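Local coordinates for protein predicted component of a thermophile-specific DNA repair system, contains a RAMP domain (Methanopyrus kandleri, PDB 4N0L) that binds CRISPR RNA as the Csm3 protein of the type III-A antiviral defence system and may act there as an endonuclease, at residues P47-G51 / S52-G56; R70-P74 / D75-G79; E236-E239 / S240-Y244; D341-V344 / G345-W349. All coordinates share one frame; numbering follows the deposited sequence.

Overall arrangement
All four contacts are local and follow one another along the chain, so none encloses or crosses another. Interaction 1 marks the turn from strand 47-48 into helix 51-69, the first helix of the RRM-like fold. At the far end of that helix, interaction 2 closes the turn into helix 74-78, which lies against the zinc site; its centre is about 27 Å from that of interaction 1. Interaction 3 is the opening turns of helix 238-255, the second helix of the fold. Interaction 4 ends helix 340-345 close to the C terminus. Interactions 3 and 4 touch: Glu239 and Leu242 pack on Val344, and Leu238 on Trp349, joining the C-terminal helix to the second helix.

Interaction 1 (P47-G51 / S52-G56); sequences PYVPG and SSLKG
The carbonyl of Pro50 receives the amide of Leu54 and so starts a helix: the N to O distance is 3.2 Å, with the N-H of Leu54 lying in the carbonyl plane and pointing almost straight at the oxygen (163°). Ser53 N leans on the same oxygen in a weak, strongly bent bond. One residue further on, the next rung is in place, with Lys55 N 2.9 Å from Gly51 O. Pro50 is therefore the N-cap, its backbone oxygen doing the capping, and the extended chain of 47-49 becomes helical at Gly51.

Beside this turn Val49 reaches across to Leu54. With CG1 of Val49 anti to the backbone N (chi1 -173°), this methyl is held over the branch point of the leucine, 3.6 Å from Leu54 CG and an even 4.0 Å from both CD1 and CD2. The valine methyl thus sits against the methine side of the branch point, and the two side chains cross at about a right angle. The pyrrolidine ring of Pro50 meets a different residue: its CB, CG and CD all run past the hydroxyl of Ser53, CB being 3.8 Å from OG. This approach is van der Waals contact. On its other flank, Pro50 CD rests above one face of the Tyr48 ring, displaced toward the rim.

The turn is tied in on several sides. Asp176 accepts the amide of Gly51, Tyr48 pairs by backbone with Ile39 and stacks on His178, and Leu54 packs on Phe174 of strand 172-174, setting the first turn of helix 51-69 against an edge strand of the five-stranded antiparallel sheet.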
loop_
_atom_site.group_PDB
_atom_site.type_symbol
_atom_site.label_atom_id
_atom_site.label_comp_id
_atom_site.label_asym_id
_atom_site.label_seq_id
_atom_site.Cartn_x
_atom_site.Cartn_y
_atom_site.Cartn_z
ATOM N N PRO A 47 -2.380 -18.810 10.672
ATOM C CA PRO A 47 -2.048 -17.386 10.718
ATOM C C PRO A 47 -2.056 -16.768 9.329
ATOM O O PRO A 47 -1.799 -17.462 8.345
ATOM C CB PRO A 47 -0.641 -17.375 11.317
ATOM C CG PRO A 47 -0.072 -18.692 10.923
ATOM C CD PRO A 47 -1.224 -19.648 11.036
ATOM N N TYR A 48 -2.354 -15.477 9.252
ATOM C CA TYR A 48 -2.368 -14.785 7.974
ATOM C C TYR A 48 -2.217 -13.290 8.198
ATOM O O TYR A 48 -2.273 -12.817 9.332
ATOM C CB TYR A 48 -3.658 -15.093 7.203
ATOM C CG TYR A 48 -4.869 -14.290 7.631
ATOM C CD1 TYR A 48 -5.488 -13.414 6.748
ATOM C CD2 TYR A 48 -5.393 -14.405 8.913
ATOM C CE1 TYR A 48 -6.595 -12.678 7.125
ATOM C CE2 TYR A 48 -6.502 -13.669 9.302
ATOM C CZ TYR A 48 -7.098 -12.808 8.402
ATOM O OH TYR A 48 -8.198 -12.069 8.773
ATOM N N VAL A 49 -2.000 -12.550 7.117
ATOM C CA VAL A 49 -1.906 -11.101 7.206
ATOM C C VAL A 49 -3.042 -10.460 6.419
ATOM O O VAL A 49 -3.070 -10.542 5.189
ATOM C CB VAL A 49 -0.562 -10.580 6.679
ATOM C CG1 VAL A 49 -0.442 -9.088 6.940
ATOM C CG2 VAL A 49 0.589 -11.332 7.335
ATOM N N PRO A 50 -3.995 -9.838 7.130
ATOM C CA PRO A 50 -5.125 -9.150 6.495
ATOM C C PRO A 50 -4.663 -8.070 5.525
ATOM O O PRO A 50 -3.670 -7.389 5.788
ATOM C CB PRO A 50 -5.874 -8.533 7.680
ATOM C CG PRO A 50 -5.488 -9.373 8.853
ATOM C CD PRO A 50 -4.076 -9.805 8.600
ATOM N N GLY A 51 -5.374 -7.928 4.411
ATOM C CA GLY A 51 -5.043 -6.924 3.418
ATOM C C GLY A 51 -5.069 -5.518 3.982
ATOM O O GLY A 51 -4.213 -4.692 3.655
ATOM N N SER A 52 -6.050 -5.247 4.837
ATOM C CA SER A 52 -6.194 -3.927 5.436
ATOM C C SER A 52 -5.004 -3.588 6.332
ATOM O O SER A 52 -4.567 -2.438 6.376
ATOM C CB SER A 52 -7.499 -3.838 6.230
ATOM O OG SER A 52 -7.570 -4.851 7.219
ATOM N N SER A 53 -4.472 -4.587 7.032
ATOM C CA SER A 53 -3.301 -4.370 7.882
ATOM C C SER A 53 -2.064 -4.031 7.052
ATOM O O SER A 53 -1.299 -3.136 7.410
ATOM C CB SER A 53 -3.023 -5.596 8.755
ATOM O OG SER A 53 -4.075 -5.821 9.679
ATOM N N LEU A 54 -1.880 -4.737 5.941
ATOM C CA LEU A 54 -0.770 -4.452 5.037
ATOM C C LEU A 54 -0.903 -3.045 4.473
ATOM O O LEU A 54 0.058 -2.276 4.452
ATOM C CB LEU A 54 -0.709 -5.474 3.900
ATOM C CG LEU A 54 -0.046 -6.820 4.201
ATOM C CD1 LEU A 54 -0.369 -7.827 3.110
ATOM C CD2 LEU A 54 1.461 -6.665 4.358
ATOM N N LYS A 55 -2.105 -2.717 4.013
ATOM C CA LYS A 55 -2.380 -1.399 3.463
ATOM C C LYS A 55 -2.145 -0.303 4.502
ATOM O O LYS A 55 -1.449 0.676 4.232
ATOM C CB LYS A 55 -3.816 -1.346 2.936
ATOM C CG LYS A 55 -4.157 -0.122 2.099
ATOM C CD LYS A 55 -5.584 0.310 2.382
ATOM C CE LYS A 55 -5.905 1.647 1.749
ATOM N NZ LYS A 55 -7.214 2.148 2.245
ATOM N N GLY A 56 -2.712 -0.481 5.692
ATOM C CA GLY A 56 -2.524 0.459 6.782
ATOM C C GLY A 56 -1.059 0.691 7.100
ATOM O O GLY A 56 -0.621 1.828 7.271
#

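Interaction 2 (R70-P74 / D75-G79)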
loop_
_atom_site.group_PDB
_atom_site.type_symbol
_atom_site.label_atom_id
_atom_site.label_comp_id
_atom_site.label_asym_id
_atom_site.label_seq_id
_atom_site.Cartn_x
_atom_site.Cartn_y
_atom_site.Cartn_z
ATOM N N ARG A 70 10.392 15.531 1.774
ATOM C CA ARG A 70 10.147 16.906 1.356
ATOM C C ARG A 70 10.420 17.890 2.488
ATOM O O ARG A 70 10.130 19.082 2.367
ATOM C CB ARG A 70 8.716 17.068 0.846
ATOM C CG ARG A 70 8.487 16.459 -0.524
ATOM C CD ARG A 70 7.034 16.554 -0.929
ATOM N NE ARG A 70 6.849 16.298 -2.353
ATOM C CZ ARG A 70 6.781 17.246 -3.282
ATOM N NH1 ARG A 70 6.865 18.523 -2.936
ATOM N NH2 ARG A 70 6.614 16.918 -4.555
ATOM N N GLU A 71 10.988 17.374 3.577
ATOM C CA GLU A 71 11.314 18.167 4.760
ATOM C C GLU A 71 10.146 19.038 5.214
ATOM O O GLU A 71 10.288 20.247 5.393
ATOM C CB GLU A 71 12.542 19.037 4.481
ATOM C CG GLU A 71 13.764 18.241 4.050
ATOM C CD GLU A 71 14.964 19.120 3.759
ATOM O OE1 GLU A 71 14.930 19.862 2.754
ATOM O OE2 GLU A 71 15.944 19.065 4.532
ATOM N N ILE A 72 8.996 18.405 5.402
ATOM C CA ILE A 72 7.802 19.097 5.862
ATOM C C ILE A 72 7.635 18.905 7.360
ATOM O O ILE A 72 7.654 17.775 7.847
ATOM C CB ILE A 72 6.541 18.586 5.136
ATOM C CG1 ILE A 72 6.711 18.710 3.621
ATOM C CG2 ILE A 72 5.301 19.331 5.618
ATOM C CD1 ILE A 72 5.601 18.058 2.832
ATOM N N GLU A 73 7.508 20.004 8.096
ATOM C CA GLU A 73 7.244 19.939 9.530
ATOM C C GLU A 73 5.933 19.204 9.789
ATOM O O GLU A 73 4.930 19.468 9.124
ATOM C CB GLU A 73 7.195 21.343 10.139
ATOM C CG GLU A 73 8.556 21.965 10.407
ATOM C CD GLU A 73 8.934 21.929 11.877
ATOM O OE1 GLU A 73 8.690 20.895 12.533
ATOM O OE2 GLU A 73 9.468 22.941 12.377
ATOM N N PRO A 74 5.936 18.275 10.758
ATOM C CA PRO A 74 4.770 17.433 11.060
ATOM C C PRO A 74 3.489 18.202 11.404
ATOM O O PRO A 74 2.400 17.703 11.111
ATOM C CB PRO A 74 5.242 16.597 12.261
ATOM C CG PRO A 74 6.487 17.262 12.763
ATOM C CD PRO A 74 7.104 17.921 11.579
ATOM N N ASP A 75 3.609 19.386 11.998
ATOM C CA ASP A 75 2.438 20.222 12.258
ATOM C C ASP A 75 1.691 20.543 10.963
ATOM O O ASP A 75 0.467 20.465 10.908
ATOM C CB ASP A 75 2.841 21.517 12.965
ATOM C CG ASP A 75 3.103 21.317 14.447
ATOM O OD1 ASP A 75 2.893 20.192 14.948
ATOM O OD2 ASP A 75 3.509 22.293 15.113
ATOM N N VAL A 76 2.437 20.900 9.924
ATOM C CA VAL A 76 1.849 21.196 8.622
ATOM C C VAL A 76 1.309 19.935 7.948
ATOM O O VAL A 76 0.208 19.936 7.392
ATOM C CB VAL A 76 2.878 21.874 7.684
ATOM C CG1 VAL A 76 2.319 22.008 6.272
ATOM C CG2 VAL A 76 3.285 23.231 8.235
ATOM N N PHE A 77 2.084 18.856 8.007
ATOM C CA PHE A 77 1.733 17.630 7.297
ATOM C C PHE A 77 0.537 16.902 7.916
ATOM O O PHE A 77 -0.325 16.400 7.196
ATOM C CB PHE A 77 2.942 16.692 7.241
ATOM C CG PHE A 77 2.727 15.479 6.382
ATOM C CD1 PHE A 77 2.688 15.592 5.001
ATOM C CD2 PHE A 77 2.569 14.226 6.953
ATOM C CE1 PHE A 77 2.491 14.478 4.204
ATOM C CE2 PHE A 77 2.375 13.108 6.162
ATOM C CZ PHE A 77 2.335 13.233 4.787
ATOM N N PHE A 78 0.486 16.840 9.243
ATOM C CA PHE A 78 -0.569 16.091 9.921
ATOM C C PHE A 78 -1.686 16.983 10.454
ATOM O O PHE A 78 -2.779 16.498 10.764
ATOM C CB PHE A 78 0.016 15.264 11.067
ATOM C CG PHE A 78 0.883 14.121 10.612
ATOM C CD1 PHE A 78 0.347 13.084 9.863
ATOM C CD2 PHE A 78 2.231 14.081 10.934
ATOM C CE1 PHE A 78 1.141 12.030 9.440
ATOM C CE2 PHE A 78 3.027 13.027 10.518
ATOM C CZ PHE A 78 2.482 12.000 9.771
ATOM N N GLY A 79 -1.417 18.283 10.548
ATOM C CA GLY A 79 -2.391 19.239 11.044
ATOM C C GLY A 79 -2.994 18.862 12.384
ATOM O O GLY A 79 -2.277 18.639 13.360
HETATM O O HOH W 1 6.130 20.686 13.261
#
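Ile72 supplies the bump of this turn. Its CG2 methyl enters the shallow hollow that the helix backbone makes between Val76 and Phe77, 3.9 Å from Phe77 CB and 4.1 Å from Val76 CG1. The methyl gets there because a chi1 of -56° puts CG1 of Ile72 beside the backbone N and leaves CG2 anti to it, aimed at the helix; the isoleucine and the phenylalanine cross at about a right angle, and the ring of Phe77 leads away from the contact.

A second, flatter fit involves Pro74 and Phe78. The ring of Phe78 swings back along the helix, bringing its CD2 to 4.1 Å from Pro74 CB. The same ring also meets Phe77, whose CD2 stands 3.5 Å above the centre of the Phe78 ring, an edge pressed into a face that limits how either ring can turn.

The backbone beneath these side chains is a regular first turn. Glu73, the N-cap, offers its carbonyl O to Phe77 N at 3.1 Å, and more weakly to Val76 N; Phe78 N then bonds Pro74 O at 2.8 Å. Just before, Glu71 with its positive phi is the C-prime residue of the Schellman motif that ends helix 51-69.

Trp109 lies against Ile72, Val76 and Phe77 together. Phe77 also stacks on His86, a zinc ligand, and its carbonyl accepts His86 ND1, which makes it a second-shell residue of the metal site. Phe78 faces back onto Glu63, Leu64 and Met67, so that helix 74-78 is folded against the end of helix 51-69.

Interaction 3 (E236-E239 / S240-Y244)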
loop_
_atom_site.group_PDB
_atom_site.type_symbol
_atom_site.label_atom_id
_atom_site.label_comp_id
_atom_site.label_asym_id
_atom_site.label_seq_id
_atom_site.Cartn_x
_atom_site.Cartn_y
_atom_site.Cartn_z
ATOM N N GLU A 236 -1.858 10.111 -16.142
ATOM C CA GLU A 236 -0.713 10.971 -15.871
ATOM C C GLU A 236 -0.050 10.630 -14.538
ATOM O O GLU A 236 1.132 10.905 -14.336
ATOM C CB GLU A 236 -1.139 12.436 -15.895
ATOM C CG GLU A 236 -1.364 12.974 -17.300
ATOM C CD GLU A 236 -2.167 14.258 -17.309
ATOM O OE1 GLU A 236 -3.413 14.173 -17.318
ATOM O OE2 GLU A 236 -1.556 15.347 -17.306
ATOM N N GLU A 237 -0.819 10.041 -13.627
ATOM C CA GLU A 237 -0.307 9.687 -12.306
ATOM C C GLU A 237 -0.006 8.197 -12.180
ATOM O O GLU A 237 0.368 7.725 -11.107
ATOM C CB GLU A 237 -1.299 10.097 -11.215
ATOM C CG GLU A 237 -1.248 11.567 -10.838
ATOM C CD GLU A 237 -2.494 12.028 -10.108
ATOM O OE1 GLU A 237 -3.345 11.174 -9.778
ATOM O OE2 GLU A 237 -2.615 13.244 -9.849
ATOM N N LEU A 238 -0.164 7.465 -13.279
ATOM C CA LEU A 238 -0.015 6.013 -13.276
ATOM C C LEU A 238 1.373 5.555 -12.825
ATOM O O LEU A 238 1.503 4.781 -11.875
ATOM C CB LEU A 238 -0.313 5.452 -14.668
ATOM C CG LEU A 238 0.081 3.995 -14.909
ATOM C CD1 LEU A 238 -0.719 3.092 -13.987
ATOM C CD2 LEU A 238 -0.128 3.606 -16.362
ATOM N N GLU A 239 2.405 6.032 -13.511
ATOM C CA GLU A 239 3.770 5.625 -13.202
ATOM C C GLU A 239 4.188 6.104 -11.818
ATOM O O GLU A 239 4.840 5.373 -11.070
ATOM C CB GLU A 239 4.746 6.146 -14.256
ATOM C CG GLU A 239 6.196 5.835 -13.937
ATOM C CD GLU A 239 7.106 5.991 -15.134
ATOM O OE1 GLU A 239 6.679 6.609 -16.130
ATOM O OE2 GLU A 239 8.246 5.488 -15.079
ATOM N N SER A 240 3.813 7.337 -11.488
ATOM C CA SER A 240 4.143 7.916 -10.193
ATOM C C SER A 240 3.536 7.097 -9.058
ATOM O O SER A 240 4.193 6.851 -8.045
ATOM C CB SER A 240 3.660 9.365 -10.112
ATOM O OG SER A 240 4.753 10.268 -10.138
ATOM N N ASP A 241 2.291 6.665 -9.241
ATOM C CA ASP A 241 1.605 5.856 -8.239
ATOM C C ASP A 241 2.328 4.530 -8.018
ATOM O O ASP A 241 2.521 4.102 -6.878
ATOM C CB ASP A 241 0.157 5.588 -8.652
ATOM C CG ASP A 241 -0.761 6.770 -8.386
ATOM O OD1 ASP A 241 -0.290 7.795 -7.848
ATOM O OD2 ASP A 241 -1.963 6.664 -8.713
ATOM N N LEU A 242 2.726 3.890 -9.113
ATOM C CA LEU A 242 3.435 2.619 -9.048
ATOM C C LEU A 242 4.751 2.769 -8.297
ATOM O O LEU A 242 5.116 1.908 -7.496
ATOM C CB LEU A 242 3.689 2.070 -10.452
ATOM C CG LEU A 242 2.446 1.642 -11.233
ATOM C CD1 LEU A 242 2.833 1.037 -12.573
ATOM C CD2 LEU A 242 1.597 0.674 -10.420
ATOM N N LYS A 243 5.455 3.864 -8.562
ATOM C CA LYS A 243 6.696 4.172 -7.860
ATOM C C LYS A 243 6.479 4.273 -6.359
ATOM O O LYS A 243 7.236 3.706 -5.574
ATOM C CB LYS A 243 7.303 5.475 -8.387
ATOM C CG LYS A 243 8.710 5.743 -7.875
ATOM C CD LYS A 243 8.931 7.219 -7.593
ATOM C CE LYS A 243 8.739 8.054 -8.845
ATOM N NZ LYS A 243 8.667 9.507 -8.537
ATOM N N TYR A 244 5.437 4.997 -5.968
ATOM C CA TYR A 244 5.159 5.229 -4.557
ATOM C C TYR A 244 4.581 3.988 -3.881
ATOM O O TYR A 244 4.878 3.717 -2.719
ATOM C CB TYR A 244 4.216 6.423 -4.399
ATOM C CG TYR A 244 4.836 7.729 -4.853
ATOM C CD1 TYR A 244 6.173 8.009 -4.597
ATOM C CD2 TYR A 244 4.090 8.676 -5.546
ATOM C CE1 TYR A 244 6.748 9.195 -5.010
ATOM C CE2 TYR A 244 4.658 9.865 -5.966
ATOM C CZ TYR A 244 5.989 10.119 -5.694
ATOM O OH TYR A 244 6.564 11.300 -6.107
HETATM O O HOH W 2 2.947 9.530 -13.382
#
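Asp241 and Glu237, one helical turn apart, share a cation: OD2 of Asp241 is gripped by Arg171 NH1 in a salt bridge and by the hydroxyl of Tyr230, while Arg171 NH1 also bridges to OE1 of Glu237. The two carboxylates stay 4.8 Å apart, measured from Glu237 OE1 to Asp241 OD2, and the shared guanidinium probably offsets their repulsion. Arg119 holds OD1 of Asp241, and Thr114 bonds OE2 of Glu237, so both buried acids are satisfied and their rotation is restrained.

The backbone links the same pair. Asp241 N donates to Glu237 O at 2.9 Å. Because CG of Asp241 lies beside its own backbone N (chi1 -79°), the carboxylate folds back over the preceding turn, with CG only 3.1 Å from Glu237 O. One residue on, Leu242 N bonds Leu238 O at 3.1 Å, and Leu242 CG lies close to this oxygen. The tips of the two leucines meet more loosely, Leu238 CD1 and Leu242 CD1 being 4.3 Å apart. Lys243 N to Glu239 O continues the ladder.

At the very start, a direct rung is replaced by a water that donates to Glu236 O and accepts the amide N of Ser240 at 3.0 Å.

This is the opening of helix 238-255, which connects strand 223-231 with the short strands before 268-278: the second helix of the RRM-like beta-alpha-beta-beta-alpha-beta arrangement found in RAMP proteins, here with an acidic, arginine-bound first turn.

Interaction 4 (D341-V344 / G345-W349); sequences DEVV and GELPW
The side chains of Val343 and Leu347 run abreast in a common direction, with Val343 CG1 4.2 Å from Leu347 CD1. CD1 of the leucine also turns in over the backbone of Val344, 3.8 Å from its CA, and brushes Val344 CG2. The leucine is folded back in this manner because its CG sits beside its own backbone N (chi1 -70°).

Glu346 starts from a similar first torsion but bends at chi2 (-58°). Its CB lies against Val343 O and its CG lies 3.7 Å from Glu342 O, the aliphatic stem following the last helical carbonyls.

The backbone bonds shorten their span from four residues to three as the helix ends. Gly345 N reaches Asp341 O at 3.2 Å in a normal helical rung, but Glu346 N and Leu347 N each bond three residues back, to Val343 O at 2.9 Å and Val344 O at 3.1 Å. Both approach from above the carbonyl plane, the second by 68°. Beyond, Pro348 CG lies over one face of the Trp349 ring, offset toward its rim.

Val343 packs on Leu275 and Leu325, while Leu347 and Trp349 both rest on Ile8 and Ala277, laying the end of helix 340-345 over strands 7-16 and 268-278.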
loop_
_atom_site.group_PDB
_atom_site.type_symbol
_atom_site.label_atom_id
_atom_site.label_comp_id
_atom_site.label_asym_id
_atom_site.label_seq_id
_atom_site.Cartn_x
_atom_site.Cartn_y
_atom_site.Cartn_z
ATOM N N ASP A 341 10.034 2.924 -15.971
ATOM C CA ASP A 341 9.962 3.516 -17.302
ATOM C C ASP A 341 9.750 2.408 -18.317
ATOM O O ASP A 341 8.865 2.473 -19.171
ATOM C CB ASP A 341 11.234 4.299 -17.629
ATOM C CG ASP A 341 11.315 5.618 -16.889
ATOM O OD1 ASP A 341 10.261 6.117 -16.443
ATOM O OD2 ASP A 341 12.433 6.157 -16.752
ATOM N N GLU A 342 10.587 1.386 -18.196
ATOM C CA GLU A 342 10.535 0.204 -19.038
ATOM C C GLU A 342 9.181 -0.502 -18.930
ATOM O O GLU A 342 8.584 -0.877 -19.939
ATOM C CB GLU A 342 11.677 -0.731 -18.638
ATOM C CG GLU A 342 11.948 -1.892 -19.558
ATOM C CD GLU A 342 13.396 -2.341 -19.468
ATOM O OE1 GLU A 342 13.840 -3.133 -20.324
ATOM O OE2 GLU A 342 14.094 -1.892 -18.533
ATOM N N VAL A 343 8.698 -0.669 -17.701
ATOM C CA VAL A 343 7.424 -1.343 -17.444
ATOM C C VAL A 343 6.216 -0.599 -18.018
ATOM O O VAL A 343 5.420 -1.173 -18.759
ATOM C CB VAL A 343 7.198 -1.551 -15.931
ATOM C CG1 VAL A 343 5.770 -1.993 -15.663
ATOM C CG2 VAL A 343 8.174 -2.575 -15.391
ATOM N N VAL A 344 6.084 0.678 -17.665
ATOM C CA VAL A 344 4.933 1.483 -18.070
ATOM C C VAL A 344 4.843 1.600 -19.594
ATOM O O VAL A 344 3.750 1.675 -20.160
ATOM C CB VAL A 344 4.991 2.891 -17.427
ATOM C CG1 VAL A 344 3.887 3.789 -17.965
ATOM C CG2 VAL A 344 4.892 2.782 -15.913
ATOM N N GLY A 345 5.999 1.589 -20.253
ATOM C CA GLY A 345 6.060 1.605 -21.704
ATOM C C GLY A 345 5.316 0.450 -22.350
ATOM O O GLY A 345 4.828 0.571 -23.474
ATOM N N GLU A 346 5.231 -0.672 -21.642
ATOM C CA GLU A 346 4.603 -1.871 -22.184
ATOM C C GLU A 346 3.131 -1.991 -21.784
ATOM O O GLU A 346 2.431 -2.888 -22.252
ATOM C CB GLU A 346 5.360 -3.120 -21.723
ATOM C CG GLU A 346 6.820 -3.180 -22.157
ATOM C CD GLU A 346 6.994 -3.113 -23.663
ATOM O OE1 GLU A 346 6.143 -3.669 -24.391
ATOM O OE2 GLU A 346 7.988 -2.509 -24.120
ATOM N N LEU A 347 2.661 -1.084 -20.932
ATOM C CA LEU A 347 1.290 -1.153 -20.427
ATOM C C LEU A 347 0.309 -0.480 -21.385
ATOM O O LEU A 347 0.703 0.376 -22.174
ATOM C CB LEU A 347 1.198 -0.512 -19.038
ATOM C CG LEU A 347 1.875 -1.292 -17.909
ATOM C CD1 LEU A 347 2.006 -0.438 -16.654
ATOM C CD2 LEU A 347 1.134 -2.590 -17.617
ATOM N N PRO A 348 -0.976 -0.871 -21.327
ATOM C CA PRO A 348 -1.958 -0.292 -22.251
ATOM C C PRO A 348 -2.469 1.087 -21.828
ATOM O O PRO A 348 -3.661 1.363 -21.964
ATOM C CB PRO A 348 -3.095 -1.315 -22.221
ATOM C CG PRO A 348 -3.023 -1.885 -20.846
ATOM C CD PRO A 348 -1.550 -1.987 -20.552
ATOM N N TRP A 349 -1.578 1.939 -21.330
ATOM C CA TRP A 349 -1.931 3.318 -21.013
ATOM C C TRP A 349 -0.780 4.240 -21.397
ATOM O O TRP A 349 0.364 3.799 -21.512
ATOM C CB TRP A 349 -2.255 3.476 -19.526
ATOM C CG TRP A 349 -3.434 2.674 -19.059
ATOM C CD1 TRP A 349 -4.755 2.967 -19.245
ATOM C CD2 TRP A 349 -3.396 1.449 -18.315
ATOM N NE1 TRP A 349 -5.541 1.997 -18.667
ATOM C CE2 TRP A 349 -4.730 1.054 -18.089
ATOM C CE3 TRP A 349 -2.364 0.647 -17.820
ATOM C CZ2 TRP A 349 -5.058 -0.108 -17.391
ATOM C CZ3 TRP A 349 -2.691 -0.507 -17.126
ATOM C CH2 TRP A 349 -4.026 -0.872 -16.918
#